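Maternal effect protein oskar (Drosophila melanogaster, PDB 5A4A) probably binds RNA through its SGNH-hydrolase-like OSK domain, in a factor that induces the germ line and organises germ plasm. Local coordinates at residues T62-G65 against A66-R69; Q74-E77 against G78-I81; S87-M91 against R92-L96. One frame throughout, in Å; residues are numbered along the deposited sequence.

Contact 1: T62-G65 against A66-R69; sequences TING and ARNR. With SO4 (sulfate ion), chain G.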
# COMPACT_ATOMS: atom_id res chain seq x y z
N THR A 62 -1.40 -8.33 0.94
CA THR A 62 0.03 -8.54 1.04
C THR A 62 0.65 -8.33 -0.34
O THR A 62 -0.06 -8.10 -1.33
CB THR A 62 0.34 -9.98 1.48
OG1 THR A 62 -0.26 -10.87 0.53
CG2 THR A 62 -0.24 -10.26 2.88
N ILE A 63 1.97 -8.46 -0.41
CA ILE A 63 2.66 -8.38 -1.68
C ILE A 63 2.15 -9.47 -2.61
O ILE A 63 1.82 -9.20 -3.77
CB ILE A 63 4.18 -8.48 -1.50
CG1 ILE A 63 4.72 -7.24 -0.77
CG2 ILE A 63 4.88 -8.59 -2.85
CD1 ILE A 63 6.08 -7.46 -0.13
N ASN A 64 2.05 -10.70 -2.11
CA ASN A 64 1.45 -11.79 -2.89
C ASN A 64 -0.01 -11.54 -3.24
O ASN A 64 -0.46 -11.87 -4.34
CB ASN A 64 1.63 -13.14 -2.18
CG ASN A 64 3.02 -13.70 -2.36
OD1 ASN A 64 3.84 -13.12 -3.06
ND2 ASN A 64 3.29 -14.84 -1.72
N GLY A 65 -0.75 -10.95 -2.31
CA GLY A 65 -2.12 -10.54 -2.59
C GLY A 65 -2.18 -9.57 -3.76
O GLY A 65 -3.09 -9.65 -4.60
N ALA A 66 -1.22 -8.65 -3.81
CA ALA A 66 -1.17 -7.65 -4.88
C ALA A 66 -0.85 -8.33 -6.21
O ALA A 66 -1.43 -8.01 -7.24
CB ALA A 66 -0.14 -6.56 -4.55
N ARG A 67 0.08 -9.29 -6.17
CA ARG A 67 0.44 -10.07 -7.35
C ARG A 67 -0.81 -10.76 -7.91
O ARG A 67 -1.05 -10.73 -9.13
CB ARG A 67 1.51 -11.11 -6.99
CG ARG A 67 2.91 -10.53 -6.77
CD ARG A 67 3.89 -11.58 -6.22
NE ARG A 67 4.18 -12.65 -7.19
CZ ARG A 67 4.72 -13.82 -6.87
NH1 ARG A 67 5.03 -14.09 -5.61
NH2 ARG A 67 4.96 -14.72 -7.81
N ASN A 68 -1.60 -11.36 -7.03
CA ASN A 68 -2.86 -11.99 -7.43
C ASN A 68 -3.91 -11.00 -7.90
O ASN A 68 -4.63 -11.25 -8.87
CB ASN A 68 -3.44 -12.85 -6.30
CG ASN A 68 -2.62 -14.10 -6.03
OD1 ASN A 68 -1.93 -14.60 -6.92
ND2 ASN A 68 -2.69 -14.60 -4.80
N ARG A 69 -4.01 -9.87 -7.20
CA ARG A 69 -5.02 -8.86 -7.51
C ARG A 69 -4.84 -8.33 -8.93
O ARG A 69 -5.83 -8.13 -9.65
CB ARG A 69 -4.96 -7.72 -6.49
CG ARG A 69 -6.02 -6.63 -6.68
CD ARG A 69 -7.41 -7.15 -6.37
NE ARG A 69 -8.45 -6.16 -6.69
CZ ARG A 69 -8.99 -6.01 -7.90
NH1 ARG A 69 -8.58 -6.76 -8.92
NH2 ARG A 69 -9.93 -5.10 -8.09
S SO4 G . 6.23 -17.71 -5.92
O1 SO4 G . 5.23 -18.73 -5.58
O2 SO4 G . 5.99 -17.24 -7.28
O3 SO4 G . 6.13 -16.61 -4.96
O4 SO4 G . 7.58 -18.28 -5.84

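Contact 2: Q74-E77 against G78-I81; sequences QLPE and GTQI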
# COMPACT_ATOMS: atom_id res chain seq x y z
N GLN A 74 -7.69 -5.56 -15.33
CA GLN A 74 -7.32 -5.29 -16.71
C GLN A 74 -7.25 -3.78 -16.98
O GLN A 74 -8.26 -3.08 -16.93
CB GLN A 74 -8.32 -5.95 -17.66
CG GLN A 74 -7.89 -5.94 -19.10
CD GLN A 74 -8.93 -6.55 -20.02
OE1 GLN A 74 -10.11 -6.65 -19.67
NE2 GLN A 74 -8.49 -6.97 -21.20
N LEU A 75 -6.05 -3.31 -17.30
CA LEU A 75 -5.78 -1.89 -17.49
C LEU A 75 -4.93 -1.72 -18.75
O LEU A 75 -4.22 -2.65 -19.14
CB LEU A 75 -5.00 -1.37 -16.27
CG LEU A 75 -5.83 -1.22 -14.99
CD1 LEU A 75 -4.92 -1.15 -13.77
CD2 LEU A 75 -6.68 0.02 -15.12
N PRO A 76 -5.01 -0.54 -19.39
CA PRO A 76 -4.25 -0.25 -20.62
C PRO A 76 -2.74 -0.36 -20.42
O PRO A 76 -2.25 -0.04 -19.34
CB PRO A 76 -4.62 1.21 -20.92
CG PRO A 76 -5.92 1.43 -20.22
CD PRO A 76 -5.88 0.58 -19.00
N GLU A 77 -2.01 -0.80 -21.44
CA GLU A 77 -0.56 -0.86 -21.34
C GLU A 77 -0.03 0.53 -21.00
O GLU A 77 -0.58 1.54 -21.45
CB GLU A 77 0.10 -1.39 -22.62
CG GLU A 77 -0.08 -0.51 -23.84
CD GLU A 77 0.72 -0.99 -25.04
OE1 GLU A 77 1.96 -1.10 -24.92
OE2 GLU A 77 0.11 -1.25 -26.10
N GLY A 78 1.01 0.57 -20.18
CA GLY A 78 1.60 1.83 -19.76
C GLY A 78 0.92 2.50 -18.59
O GLY A 78 1.36 3.56 -18.14
N THR A 79 -0.17 1.92 -18.08
CA THR A 79 -0.82 2.50 -16.90
C THR A 79 0.16 2.57 -15.74
O THR A 79 0.82 1.58 -15.43
CB THR A 79 -2.06 1.69 -16.48
OG1 THR A 79 -3.03 1.75 -17.53
CG2 THR A 79 -2.68 2.27 -15.21
N GLN A 80 0.25 3.74 -15.11
CA GLN A 80 1.10 3.93 -13.94
C GLN A 80 0.28 3.80 -12.67
O GLN A 80 -0.78 4.43 -12.55
CB GLN A 80 1.79 5.30 -13.97
CG GLN A 80 2.75 5.49 -15.14
CD GLN A 80 3.18 6.94 -15.30
OE1 GLN A 80 4.17 7.37 -14.71
NE2 GLN A 80 2.43 7.68 -16.10
N ILE A 81 0.76 2.97 -11.75
CA ILE A 81 0.03 2.69 -10.51
C ILE A 81 0.88 3.10 -9.31
O ILE A 81 2.03 2.69 -9.21
CB ILE A 81 -0.29 1.18 -10.40
CG1 ILE A 81 -1.12 0.71 -11.61
CG2 ILE A 81 -0.99 0.84 -9.07
CD1 ILE A 81 -1.38 -0.80 -11.65

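Contact 3: S87-M91 against R92-L96; sequences SVDIM and RGKPL. With SO4 (sulfate ion), chain D.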
# COMPACT_ATOMS: atom_id res chain seq x y z
N SER A 87 3.26 -3.58 4.33
CA SER A 87 2.93 -3.44 5.75
C SER A 87 2.24 -4.68 6.29
O SER A 87 2.53 -5.10 7.40
CB SER A 87 2.04 -2.21 6.04
OG SER A 87 2.77 -1.01 5.85
N VAL A 88 1.35 -5.28 5.49
CA VAL A 88 0.62 -6.46 5.96
C VAL A 88 1.58 -7.65 6.11
O VAL A 88 1.52 -8.36 7.12
CB VAL A 88 -0.55 -6.84 5.03
CG1 VAL A 88 -1.30 -8.05 5.60
CG2 VAL A 88 -1.52 -5.67 4.89
N ASP A 89 2.46 -7.85 5.13
CA ASP A 89 3.48 -8.89 5.23
C ASP A 89 4.29 -8.75 6.51
O ASP A 89 4.54 -9.73 7.21
CB ASP A 89 4.45 -8.84 4.05
CG ASP A 89 3.78 -9.09 2.71
OD1 ASP A 89 3.11 -8.18 2.21
OD2 ASP A 89 3.94 -10.20 2.16
N ILE A 90 4.68 -7.52 6.82
CA ILE A 90 5.50 -7.27 8.01
C ILE A 90 4.69 -7.52 9.27
O ILE A 90 5.17 -8.18 10.19
CB ILE A 90 6.11 -5.86 7.99
CG1 ILE A 90 7.19 -5.81 6.91
CG2 ILE A 90 6.69 -5.50 9.36
CD1 ILE A 90 7.92 -4.49 6.78
N MET A 91 3.46 -7.02 9.31
CA MET A 91 2.59 -7.26 10.47
C MET A 91 2.26 -8.75 10.70
O MET A 91 2.09 -9.17 11.85
CB MET A 91 1.30 -6.43 10.37
CG MET A 91 1.56 -4.94 10.31
SD MET A 91 0.11 -3.95 9.92
CE MET A 91 -0.76 -4.12 11.47
N ARG A 92 2.18 -9.53 9.62
CA ARG A 92 1.89 -10.96 9.74
C ARG A 92 3.14 -11.75 10.09
O ARG A 92 3.08 -12.96 10.29
CB ARG A 92 1.29 -11.52 8.44
CG ARG A 92 -0.13 -11.09 8.17
CD ARG A 92 -0.70 -11.71 6.89
NE ARG A 92 -2.03 -11.18 6.61
CZ ARG A 92 -2.75 -11.45 5.53
NH1 ARG A 92 -2.29 -12.28 4.59
NH2 ARG A 92 -3.95 -10.90 5.39
N GLY A 93 4.27 -11.06 10.13
CA GLY A 93 5.53 -11.68 10.53
C GLY A 93 6.15 -12.54 9.44
O GLY A 93 6.88 -13.48 9.74
N LYS A 94 5.88 -12.23 8.18
CA LYS A 94 6.55 -12.94 7.09
C LYS A 94 8.05 -12.67 7.17
O LYS A 94 8.47 -11.58 7.53
CB LYS A 94 5.99 -12.54 5.72
CG LYS A 94 4.56 -13.03 5.45
CD LYS A 94 4.29 -13.17 3.95
CE LYS A 94 2.80 -13.28 3.65
NZ LYS A 94 2.54 -13.45 2.19
N PRO A 95 8.86 -13.70 6.86
CA PRO A 95 10.31 -13.50 6.88
C PRO A 95 10.71 -12.43 5.87
O PRO A 95 10.15 -12.37 4.78
CB PRO A 95 10.85 -14.87 6.43
CG PRO A 95 9.76 -15.83 6.72
CD PRO A 95 8.48 -15.08 6.54
N LEU A 96 11.66 -11.58 6.25
CA LEU A 96 12.14 -10.52 5.36
C LEU A 96 12.60 -11.04 3.99
O LEU A 96 12.30 -10.45 2.96
CB LEU A 96 13.24 -9.71 6.03
CG LEU A 96 13.85 -8.58 5.20
CD1 LEU A 96 12.84 -7.47 4.97
CD2 LEU A 96 15.11 -8.04 5.87
S SO4 D . -3.57 -11.87 9.53
O1 SO4 D . -2.52 -11.94 10.53
O2 SO4 D . -4.89 -12.03 10.15
O3 SO4 D . -3.49 -10.59 8.82
O4 SO4 D . -3.39 -12.95 8.56
O HOH W 1 3.46 -11.66 0.25

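Contact 1: T62-G65 against A66-R69
Arg67 reaches back along the first turns of helix 63-71 to Asn64, one turn earlier, and its chain can be followed atom by atom. Arg67 CB lies 3.4 Å from Asn64 O, and CG sits beside Ile63 O, the carbonyl that accepts the helical bond from Arg67 N. Arg67 CD lies 3.5 Å from Asn64 OD1; beyond it the chain bends (chi3 67°), which lays the guanidinium beside the amide. The two side chains run side by side and point the same way, with their planes 68° apart. Arg67 NH1 donates to Asn64 OD1 at 3.0 Å, from above the amide carbonyl plane and off its lone pairs. A sulfate ion, probably from the crystallisation liquor, meets the guanidinium at its edge: Arg67 NH1 gives a nearly straight bond of 2.8 Å to sulfate O3, and Arg67 NH2 a matching one to O2. Arginine has N-H groups enough to bind the amide oxygen and still face the weak, long-range charges of Asp102 and Glu109 on helix 96-112.

At the start of the helix, Thr62 OG1 accepts from Gly65 N at 2.9 Å, while Thr62 O receives Ala66 N. Ala66, small and buried, rests on Leu61. Arg69 leads away, its NH2 hydrogen-bonded to Leu11 O. A threonine N-cap leading into i to i+4 bonding is typical of a helix N-terminus, here in the alpha/beta fold of an SGNH-like domain.

Contact 2: Q74-E77 against G78-I81
Two donors of Thr79 grip a single acceptor, Pro76 O. The hydroxyl gives the shorter bond, 2.7 Å from Thr79 OG1 to Pro76 O, and the backbone adds a second, 3.1 Å from Thr79 N to the same oxygen. Both donors are somewhat tilted from the carbonyl plane. The hydroxyl gets there because OG1 stands beside its own backbone N, chi1 -63°, which places both donors of the residue near one carbonyl. A valine at this position would probably keep the backbone bond but leave Pro76 O with one donor fewer, so that the turn would be held less firmly.

The backbone bond closes a type II turn from Pro76 to Thr79. Glycine is the natural choice at Gly78: phi is 84° there, and a side chain would be jammed against the carbonyl oxygen of Glu77. Glu77 takes the other corner and is exposed, as suits a charged residue.

Outward from the polar core, the proline ring crosses the threonine side chain, with Pro76 CD 3.4 Å from Thr79 OG1. Leu75 CB approaches that hydroxyl from the neighbouring residue. Further from the turn, Leu75 CD1 meets Ile81 CD1 at 4.1 Å, a methyl-to-methyl contact between the residue ahead of the turn and one already in the strand. Leu75 also packs on Ile14 and Leu115, and buried Ile81 on Met28 of strand 25-29. Gly78, Thr79 and Ile81 form backbone bonds with Arg114, Val116 and Ile118. This is a type II turn with glycine at its third position, leading into strand 80-84, a parallel strand of the domain's central sheet.

Contact 3: S87-M91 against R92-L96
The guanidinium of Arg92 is sandwiched: Val88 CG1 lies over one face, 3.4 Å from Arg92 NE, and O4 of a sulfate ion lies over the opposite face. Val88 and Arg92 run alongside each other and point the same way; the Arg92 chain is extended through CG and CD (chi3 -175°), which carries NE out over Val88 CG1. Arg92 NE also donates to sulfate O3 at 2.7 Å, through a bent bond. Ser183 and Lys184 hold the same ion, and Arg92 NH2 has a weak bond to Gly182 O.

The other flat group, the Asp89 carboxylate, is crossed by the extended chain of Lys94. Asp89 OD2 lies 3.5 Å from Lys94 NZ, a long salt bridge that a water also spans, donating to Asp89 OD2 and accepting from Lys94 NZ. Asp89 OD1 is hydrogen-bonded to Ile63 N.

Helix 87-91 ends in a Schellman motif. Lys94 N reaches Asp89 O at 3.0 Å and Gly93 N reaches Ile90 O. Gly93 has phi 77°, a conformation that glycine adopts readily, and Pro95 stands at the N-cap position of helix 96-112.

Thus buried Asp89 is met by a backbone N-H, a water and a lysine. Arg92, backed by an apolar methyl, presents its charge to an anion; the sulfate probably comes from the crystallisation liquor, but a positive patch here would be consistent with RNA binding.

Overall arrangement
The three contacts follow one another along the chain, running from helix 63-71 through the turn into strand 80-84 and on to helix 87-91. Contacts 1 and 3 are neighbours, their centres 13 Å apart, joined by the 2.9 Å hydrogen bond from Ile63 N to Asp89 OD1 and by Thr62 CG2, which packs on Val88 CG1 and Arg92 NH1. The start of one helix is thereby tied to the short helix after the strand. Contact 2 lies apart, its centre 16 Å from that of contact 1; the centre of contact 3 is 27 Å away, on the opposite side of the chain's centre. Each of contacts 1 and 3 has an arginine binding a separate sulfate, whereas contact 2 turns the chain into the sheet.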